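Local coordinates for dual specificity protein phosphatase 14 (Homo sapiens, PDB 2WGP), which removes phosphate from tyrosine, serine and threonine residues of proteins, inactivating the MAP kinases ERK, JNK and p38 and dampening T-cell receptor signalling, at residues A[47-61]-A[68-80]. Sequence-based numbering, arbitrary orientation. Where two conformers were deposited one is given.
Sequences LQARGITCIVNATIE and PQFEYVKVPLADM
The edge of the Phe70 ring meets a backbone carbonyl: Ile52 O lies in the ring plane, 3.3 Å from Phe70 CE1, where the slightly positive ring hydrogens suit a carbonyl. Leu47 CD1 sits over one face, a CH-pi contact 4.3 Å from the centroid, and Gln69 CB covers the opposite face. Just beyond the ring, strands 54-57 and 71-74 run parallel in the mixed sheet of the dual specificity phosphatase fold, with 71-74 as the outermost strand within the chain. Five backbone hydrogen bonds link the two strands and their flanking residues, from Glu71 N to Thr53 O (2.9 Å) through to Val75 N to Asn57 O. Ile55, with CG1 anti to its carbonyl carbon (chi1 -58°), brings CD1 against both aromatics, 3.7 Å from Phe70 CD2 and 3.6 Å from Tyr72 CE2; isoleucine suits the place because its long branch ends in a methyl that can touch both rings. An alanine in place of Phe70 would probably open a gap beside Ile55 and leave Leu47 of helix 44-49 without the ring it packs on. On the opposite face of the sheet from Ile55 and Tyr72, the beta-branched Val56 and Val73 run alongside each other, Val56 CG2 against Val73 CB. Past the strands, Thr59 approaches the catalytic Cys110. Asn57 helps fix this turn: its amide ND2 bonds to Ile62 O, while OD1 accepts from Thr59 OG1 at 2.9 Å.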
ATOM      1  N   LEU A  47     -35.455 -10.461  24.601  1.00 29.29           N
ATOM      2  CA  LEU A  47     -35.563 -11.123  23.309  1.00 29.09           C
ATOM      3  C   LEU A  47     -36.856 -11.959  23.183  1.00 29.00           C
ATOM      4  O   LEU A  47     -37.516 -11.934  22.132  1.00 28.88           O
ATOM      5  CB  LEU A  47     -34.326 -11.984  23.039  1.00 28.91           C
ATOM      6  CG  LEU A  47     -32.951 -11.296  23.090  1.00 29.57           C
ATOM      7  CD1 LEU A  47     -31.898 -12.299  22.725  1.00 29.27           C
ATOM      8  CD2 LEU A  47     -32.846 -10.052  22.189  1.00 28.55           C
ATOM      9  N   GLN A  48     -37.224 -12.678  24.245  1.00 29.01           N
ATOM     10  CA  GLN A  48     -38.495 -13.425  24.280  1.00 29.83           C
ATOM     11  C   GLN A  48     -39.697 -12.503  24.071  1.00 29.80           C
ATOM     12  O   GLN A  48     -40.624 -12.834  23.330  1.00 29.03           O
ATOM     13  CB  GLN A  48     -38.634 -14.197  25.595  1.00 30.47           C
ATOM     14  CG  GLN A  48     -37.688 -15.383  25.695  1.00 33.44           C
ATOM     15  CD  GLN A  48     -37.927 -16.232  26.940  1.00 37.35           C
ATOM     16  OE1 GLN A  48     -38.030 -15.716  28.068  1.00 40.70           O
ATOM     17  NE2 GLN A  48     -38.028 -17.535  26.740  1.00 37.94           N
ATOM     18  N   ALA A  49     -39.639 -11.318  24.686  1.00 29.91           N
ATOM     19  CA  ALA A  49     -40.686 -10.304  24.541  1.00 30.48           C
ATOM     20  C   ALA A  49     -40.887  -9.904  23.070  1.00 30.66           C
ATOM     21  O   ALA A  49     -41.974  -9.511  22.683  1.00 31.22           O
ATOM     22  CB  ALA A  49     -40.359  -9.085  25.390  1.00 30.11           C
ATOM     23  N   ARG A  50     -39.839 -10.028  22.259  1.00 30.83           N
ATOM     24  CA  ARG A  50     -39.886  -9.712  20.822  1.00 30.44           C
ATOM     25  C   ARG A  50     -40.109 -10.923  19.925  1.00 30.34           C
ATOM     26  O   ARG A  50     -40.083 -10.795  18.698  1.00 30.06           O
ATOM     27  CB  ARG A  50     -38.586  -9.002  20.427  1.00 30.77           C
ATOM     28  CG  ARG A  50     -38.560  -7.576  20.942  1.00 31.96           C
ATOM     29  CD  ARG A  50     -37.157  -7.085  21.224  1.00 34.87           C
ATOM     30  NE  ARG A  50     -37.203  -5.684  21.636  1.00 36.41           N
ATOM     31  CZ  ARG A  50     -37.606  -5.257  22.832  1.00 37.69           C
ATOM     32  NH1 ARG A  50     -37.955  -6.118  23.789  1.00 36.99           N
ATOM     33  NH2 ARG A  50     -37.639  -3.950  23.077  1.00 37.41           N
ATOM     34  N   GLY A  51     -40.301 -12.097  20.533  1.00 29.59           N
ATOM     35  CA  GLY A  51     -40.474 -13.339  19.787  1.00 29.29           C
ATOM     36  C   GLY A  51     -39.236 -13.817  19.048  1.00 28.12           C
ATOM     37  O   GLY A  51     -39.336 -14.598  18.105  1.00 27.85           O
ATOM     38  N   ILE A  52     -38.067 -13.374  19.503  1.00 28.12           N
ATOM     39  CA  ILE A  52     -36.789 -13.740  18.901  1.00 27.52           C
ATOM     40  C   ILE A  52     -36.493 -15.213  19.199  1.00 27.06           C
ATOM     41  O   ILE A  52     -36.596 -15.672  20.341  1.00 26.31           O
ATOM     42  CB  ILE A  52     -35.635 -12.788  19.349  1.00 27.80           C
ATOM     43  CG1 ILE A  52     -35.845 -11.392  18.724  1.00 28.51           C
ATOM     44  CG2 ILE A  52     -34.225 -13.357  18.943  1.00 26.50           C
ATOM     45  CD1 ILE A  52     -35.091 -10.257  19.393  1.00 28.21           C
ATOM     46  N   THR A  53     -36.196 -15.947  18.136  1.00 26.19           N
ATOM     47  CA  THR A  53     -35.918 -17.379  18.202  1.00 25.56           C
ATOM     48  C   THR A  53     -34.492 -17.725  17.739  1.00 25.59           C
ATOM     49  O   THR A  53     -33.983 -18.808  18.040  1.00 25.01           O
ATOM     50  CB  THR A  53     -36.928 -18.152  17.325  1.00 25.59           C
ATOM     51  OG1 THR A  53     -36.865 -17.656  15.983  1.00 24.68           O
ATOM     52  CG2 THR A  53     -38.352 -17.990  17.881  1.00 24.59           C
ATOM     53  N   CYS A  54     -33.869 -16.804  16.994  1.00 25.37           N
ATOM     54  CA  CYS A  54     -32.561 -17.019  16.414  1.00 25.46           C
ATOM     55  C   CYS A  54     -31.683 -15.801  16.632  1.00 24.96           C
ATOM     56  O   CYS A  54     -32.123 -14.648  16.419  1.00 24.83           O
ATOM     57  CB  CYS A  54     -32.694 -17.286  14.929  1.00 25.25           C
ATOM     58  SG  CYS A  54     -31.140 -17.559  14.061  1.00 28.73           S
ATOM     59  N   ILE A  55     -30.469 -16.054  17.117  1.00 24.39           N
ATOM     60  CA  ILE A  55     -29.465 -15.005  17.326  1.00 24.73           C
ATOM     61  C   ILE A  55     -28.263 -15.226  16.396  1.00 24.58           C
ATOM     62  O   ILE A  55     -27.568 -16.263  16.467  1.00 24.68           O
ATOM     63  CB  ILE A  55     -28.970 -14.945  18.803  1.00 24.29           C
ATOM     64  CG1 ILE A  55     -30.140 -14.716  19.773  1.00 26.07           C
ATOM     65  CG2 ILE A  55     -27.920 -13.841  18.989  1.00 25.04           C
ATOM     66  CD1 ILE A  55     -29.737 -14.784  21.269  1.00 25.72           C
ATOM     67  N   VAL A  56     -28.035 -14.230  15.535  1.00 25.15           N
ATOM     68  CA  VAL A  56     -26.857 -14.148  14.681  1.00 24.85           C
ATOM     69  C   VAL A  56     -25.848 -13.227  15.361  1.00 24.48           C
ATOM     70  O   VAL A  56     -26.017 -11.999  15.432  1.00 24.20           O
ATOM     71  CB  VAL A  56     -27.185 -13.638  13.252  1.00 24.94           C
ATOM     72  CG1 VAL A  56     -25.933 -13.560  12.424  1.00 24.00           C
ATOM     73  CG2 VAL A  56     -28.193 -14.551  12.552  1.00 24.15           C
ATOM     74  N   ASN A  57     -24.801 -13.843  15.859  1.00 23.74           N
ATOM     75  CA  ASN A  57     -23.711 -13.137  16.516  1.00 23.92           C
ATOM     76  C   ASN A  57     -22.624 -12.803  15.483  1.00 24.16           C
ATOM     77  O   ASN A  57     -21.772 -13.644  15.182  1.00 25.03           O
ATOM     78  CB  ASN A  57     -23.172 -14.001  17.658  1.00 24.09           C
ATOM     79  CG  ASN A  57     -22.013 -13.377  18.359  1.00 24.38           C
ATOM     80  OD1 ASN A  57     -21.608 -12.260  18.025  1.00 27.46           O
ATOM     81  ND2 ASN A  57     -21.453 -14.087  19.333  1.00 24.55           N
ATOM     82  N   ALA A  58     -22.692 -11.584  14.928  1.00 23.75           N
ATOM     83  CA  ALA A  58     -21.730 -11.109  13.911  1.00 24.66           C
ATOM     84  C   ALA A  58     -20.463 -10.508  14.521  1.00 24.74           C
ATOM     85  O   ALA A  58     -20.050  -9.389  14.166  1.00 26.40           O
ATOM     86  CB  ALA A  58     -22.400 -10.118  12.952  1.00 23.40           C
ATOM     87  N   THR A  59     -19.854 -11.231  15.454  1.00 24.68           N
ATOM     88  CA  THR A  59     -18.590 -10.829  16.050  1.00 25.19           C
ATOM     89  C   THR A  59     -17.711 -12.025  16.264  1.00 25.10           C
ATOM     90  O   THR A  59     -18.205 -13.149  16.456  1.00 26.47           O
ATOM     91  CB  THR A  59     -18.756 -10.160  17.445  1.00 25.71           C
ATOM     92  OG1 THR A  59     -18.988 -11.162  18.444  1.00 25.80           O
ATOM     93  CG2 THR A  59     -19.892  -9.139  17.436  1.00 26.01           C
ATOM     94  N   ILE A  60     -16.412 -11.777  16.209  1.00 24.51           N
ATOM     95  CA  ILE A  60     -15.442 -12.761  16.618  0.50 24.14           C
ATOM     96  C   ILE A  60     -15.317 -12.731  18.154  1.00 24.08           C
ATOM     97  O   ILE A  60     -15.228 -13.777  18.798  1.00 23.93           O
ATOM     98  CB  ILE A  60     -14.097 -12.537  15.854  0.50 23.57           C
ATOM     99  CG1 ILE A  60     -13.039 -13.578  16.236  0.50 23.27           C
ATOM    100  CG2 ILE A  60     -13.558 -11.113  16.046  0.50 23.45           C
ATOM    101  CD1 ILE A  60     -11.924 -13.643  15.226  0.50 22.09           C
ATOM    102  N   GLU A  61     -15.362 -11.526  18.718  1.00 24.40           N
ATOM    103  CA  GLU A  61     -14.899 -11.282  20.068  1.00 24.62           C
ATOM    104  C   GLU A  61     -15.900 -11.467  21.206  1.00 25.25           C
ATOM    105  O   GLU A  61     -15.493 -11.543  22.367  1.00 24.69           O
ATOM    106  CB  GLU A  61     -14.235  -9.887  20.145  1.00 25.12           C
ATOM    107  CG  GLU A  61     -15.173  -8.649  20.200  1.00 24.57           C
ATOM    108  CD  GLU A  61     -15.667  -8.150  18.837  1.00 25.44           C
ATOM    109  OE1 GLU A  61     -15.493  -8.830  17.798  1.00 23.00           O
ATOM    110  OE2 GLU A  61     -16.273  -7.053  18.815  1.00 24.64           O
ATOM    111  N   PRO A  68     -30.789 -21.887  26.083  1.00 30.54           N
ATOM    112  CA  PRO A  68     -31.457 -22.958  25.326  1.00 30.08           C
ATOM    113  C   PRO A  68     -32.595 -22.466  24.424  1.00 29.61           C
ATOM    114  O   PRO A  68     -32.911 -23.099  23.424  1.00 29.04           O
ATOM    115  CB  PRO A  68     -32.005 -23.888  26.427  1.00 30.35           C
ATOM    116  CG  PRO A  68     -31.214 -23.546  27.660  1.00 31.12           C
ATOM    117  CD  PRO A  68     -30.942 -22.076  27.539  1.00 30.74           C
ATOM    118  N   GLN A  69     -33.170 -21.325  24.779  1.00 29.16           N
ATOM    119  CA  GLN A  69     -34.334 -20.756  24.094  1.00 30.11           C
ATOM    120  C   GLN A  69     -34.054 -20.278  22.679  1.00 29.24           C
ATOM    121  O   GLN A  69     -34.985 -20.048  21.909  1.00 29.63           O
ATOM    122  CB  GLN A  69     -34.893 -19.575  24.895  1.00 30.36           C
ATOM    123  CG  GLN A  69     -35.589 -19.991  26.171  1.00 33.17           C
ATOM    124  CD  GLN A  69     -34.630 -20.438  27.248  1.00 35.91           C
ATOM    125  OE1 GLN A  69     -33.480 -20.014  27.279  1.00 35.01           O
ATOM    126  NE2 GLN A  69     -35.101 -21.319  28.140  1.00 38.39           N
ATOM    127  N   PHE A  70     -32.789 -20.065  22.348  1.00 28.31           N
ATOM    128  CA  PHE A  70     -32.454 -19.510  21.052  1.00 27.81           C
ATOM    129  C   PHE A  70     -31.554 -20.436  20.308  1.00 27.78           C
ATOM    130  O   PHE A  70     -30.756 -21.166  20.902  1.00 27.84           O
ATOM    131  CB  PHE A  70     -31.802 -18.113  21.175  1.00 27.60           C
ATOM    132  CG  PHE A  70     -32.494 -17.218  22.143  1.00 26.94           C
ATOM    133  CD1 PHE A  70     -33.761 -16.706  21.860  1.00 28.61           C
ATOM    134  CD2 PHE A  70     -31.889 -16.889  23.354  1.00 27.70           C
ATOM    135  CE1 PHE A  70     -34.424 -15.860  22.777  1.00 29.06           C
ATOM    136  CE2 PHE A  70     -32.537 -16.056  24.276  1.00 28.53           C
ATOM    137  CZ  PHE A  70     -33.804 -15.542  23.977  1.00 29.46           C
ATOM    138  N   GLU A  71     -31.703 -20.385  18.994  1.00 28.04           N
ATOM    139  CA  GLU A  71     -30.750 -20.930  18.064  1.00 28.78           C
ATOM    140  C   GLU A  71     -29.670 -19.874  17.880  1.00 28.06           C
ATOM    141  O   GLU A  71     -29.970 -18.694  17.834  1.00 27.59           O
ATOM    142  CB  GLU A  71     -31.477 -21.206  16.749  1.00 29.25           C
ATOM    143  CG  GLU A  71     -30.633 -21.737  15.645  1.00 32.23           C
ATOM    144  CD  GLU A  71     -31.405 -21.841  14.342  1.00 35.08           C
ATOM    145  OE1 GLU A  71     -30.838 -22.398  13.392  1.00 38.96           O
ATOM    146  OE2 GLU A  71     -32.561 -21.361  14.266  1.00 36.83           O
ATOM    147  N   TYR A  72     -28.410 -20.276  17.807  1.00 27.95           N
ATOM    148  CA  TYR A  72     -27.314 -19.313  17.651  1.00 27.28           C
ATOM    149  C   TYR A  72     -26.547 -19.568  16.364  1.00 28.17           C
ATOM    150  O   TYR A  72     -26.247 -20.737  16.032  1.00 27.40           O
ATOM    151  CB  TYR A  72     -26.331 -19.402  18.827  1.00 27.46           C
ATOM    152  CG  TYR A  72     -26.841 -18.827  20.109  1.00 27.30           C
ATOM    153  CD1 TYR A  72     -27.677 -19.566  20.940  1.00 25.77           C
ATOM    154  CD2 TYR A  72     -26.483 -17.551  20.511  1.00 28.26           C
ATOM    155  CE1 TYR A  72     -28.140 -19.055  22.114  1.00 26.58           C
ATOM    156  CE2 TYR A  72     -26.969 -17.017  21.676  1.00 26.90           C
ATOM    157  CZ  TYR A  72     -27.795 -17.772  22.481  1.00 26.07           C
ATOM    158  OH  TYR A  72     -28.267 -17.262  23.662  1.00 27.57           O
ATOM    159  N   VAL A  73     -26.212 -18.477  15.667  1.00 27.32           N
ATOM    160  CA  VAL A  73     -25.363 -18.502  14.474  1.00 27.80           C
ATOM    161  C   VAL A  73     -24.203 -17.510  14.657  1.00 26.89           C
ATOM    162  O   VAL A  73     -24.419 -16.328  14.818  1.00 25.92           O
ATOM    163  CB  VAL A  73     -26.141 -18.125  13.197  1.00 27.83           C
ATOM    164  CG1 VAL A  73     -25.217 -18.156  11.964  1.00 28.89           C
ATOM    165  CG2 VAL A  73     -27.366 -19.058  13.003  1.00 30.10           C
ATOM    166  N   LYS A  74     -22.981 -18.015  14.646  1.00 26.85           N
ATOM    167  CA  LYS A  74     -21.785 -17.186  14.818  1.00 26.89           C
ATOM    168  C   LYS A  74     -21.233 -16.825  13.442  1.00 26.67           C
ATOM    169  O   LYS A  74     -20.994 -17.707  12.612  1.00 26.55           O
ATOM    170  CB  LYS A  74     -20.752 -17.982  15.600  1.00 27.78           C
ATOM    171  CG  LYS A  74     -19.396 -17.322  15.843  1.00 29.62           C
ATOM    172  CD  LYS A  74     -19.454 -16.438  17.084  1.00 31.57           C
ATOM    173  CE  LYS A  74     -18.082 -16.274  17.692  1.00 29.69           C
ATOM    174  NZ  LYS A  74     -18.129 -15.546  18.975  1.00 27.94           N
ATOM    175  N   VAL A  75     -21.039 -15.529  13.218  1.00 26.95           N
ATOM    176  CA  VAL A  75     -20.394 -14.979  12.028  1.00 26.82           C
ATOM    177  C   VAL A  75     -19.109 -14.251  12.503  1.00 27.12           C
ATOM    178  O   VAL A  75     -19.152 -13.065  12.849  1.00 26.16           O
ATOM    179  CB  VAL A  75     -21.377 -14.034  11.288  1.00 27.92           C
ATOM    180  CG1 VAL A  75     -20.710 -13.284  10.130  1.00 26.73           C
ATOM    181  CG2 VAL A  75     -22.601 -14.840  10.826  1.00 27.49           C
ATOM    182  N   PRO A  76     -17.968 -14.970  12.520  1.00 25.86           N
ATOM    183  CA  PRO A  76     -16.824 -14.473  13.280  1.00 26.83           C
ATOM    184  C   PRO A  76     -15.939 -13.509  12.498  1.00 27.06           C
ATOM    185  O   PRO A  76     -14.805 -13.853  12.106  1.00 28.20           O
ATOM    186  CB  PRO A  76     -16.080 -15.761  13.669  1.00 26.66           C
ATOM    187  CG  PRO A  76     -16.364 -16.695  12.590  1.00 26.19           C
ATOM    188  CD  PRO A  76     -17.744 -16.366  12.079  1.00 27.00           C
ATOM    189  N   LEU A  77     -16.429 -12.277  12.402  1.00 27.76           N
ATOM    190  CA  LEU A  77     -15.791 -11.165  11.712  1.00 27.63           C
ATOM    191  C   LEU A  77     -15.390 -10.062  12.689  1.00 26.33           C
ATOM    192  O   LEU A  77     -16.061  -9.856  13.686  1.00 26.36           O
ATOM    193  CB  LEU A  77     -16.820 -10.497  10.778  1.00 28.74           C
ATOM    194  CG  LEU A  77     -17.422 -11.292   9.626  1.00 30.85           C
ATOM    195  CD1 LEU A  77     -18.805 -10.678   9.245  1.00 33.50           C
ATOM    196  CD2 LEU A  77     -16.455 -11.330   8.456  1.00 30.37           C
ATOM    197  N   ALA A  78     -14.334  -9.338  12.344  1.00 25.91           N
ATOM    198  CA  ALA A  78     -13.940  -8.084  12.992  1.00 25.00           C
ATOM    199  C   ALA A  78     -14.578  -6.930  12.228  1.00 25.15           C
ATOM    200  O   ALA A  78     -14.914  -7.078  11.055  1.00 24.63           O
ATOM    201  CB  ALA A  78     -12.444  -7.937  12.995  1.00 24.84           C
ATOM    202  N   ASP A  79     -14.771  -5.788  12.902  1.00 25.28           N
ATOM    203  CA  ASP A  79     -15.297  -4.595  12.254  1.00 25.15           C
ATOM    204  C   ASP A  79     -14.145  -3.823  11.591  1.00 25.18           C
ATOM    205  O   ASP A  79     -13.688  -2.775  12.095  1.00 25.16           O
ATOM    206  CB  ASP A  79     -16.087  -3.717  13.239  1.00 25.52           C
ATOM    207  CG  ASP A  79     -16.697  -2.472  12.576  1.00 23.21           C
ATOM    208  OD1 ASP A  79     -16.856  -2.486  11.351  1.00 21.32           O
ATOM    209  OD2 ASP A  79     -16.967  -1.454  13.293  1.00 21.42           O
ATOM    210  N   MET A  80     -13.693  -4.349  10.453  1.00 24.67           N
ATOM    211  CA  MET A  80     -12.537  -3.817   9.750  1.00 25.69           C
ATOM    212  C   MET A  80     -12.870  -3.765   8.260  1.00 25.28           C
ATOM    213  O   MET A  80     -13.588  -4.622   7.762  1.00 24.38           O
ATOM    214  CB  MET A  80     -11.297  -4.706   9.990  1.00 25.93           C
ATOM    215  CG  MET A  80     -10.782  -4.692  11.426  1.00 28.42           C
ATOM    216  SD  MET A  80     -10.168  -3.050  11.825  1.00 32.32           S
ATOM    217  CE  MET A  80      -8.696  -3.018  10.784  1.00 33.48           C
TER
HETATM  218  O   HOH W   1     -35.129 -21.172  18.876  1.00 38.05           O
HETATM  219  O   HOH W   2     -35.636 -19.847  14.713  1.00 48.78           O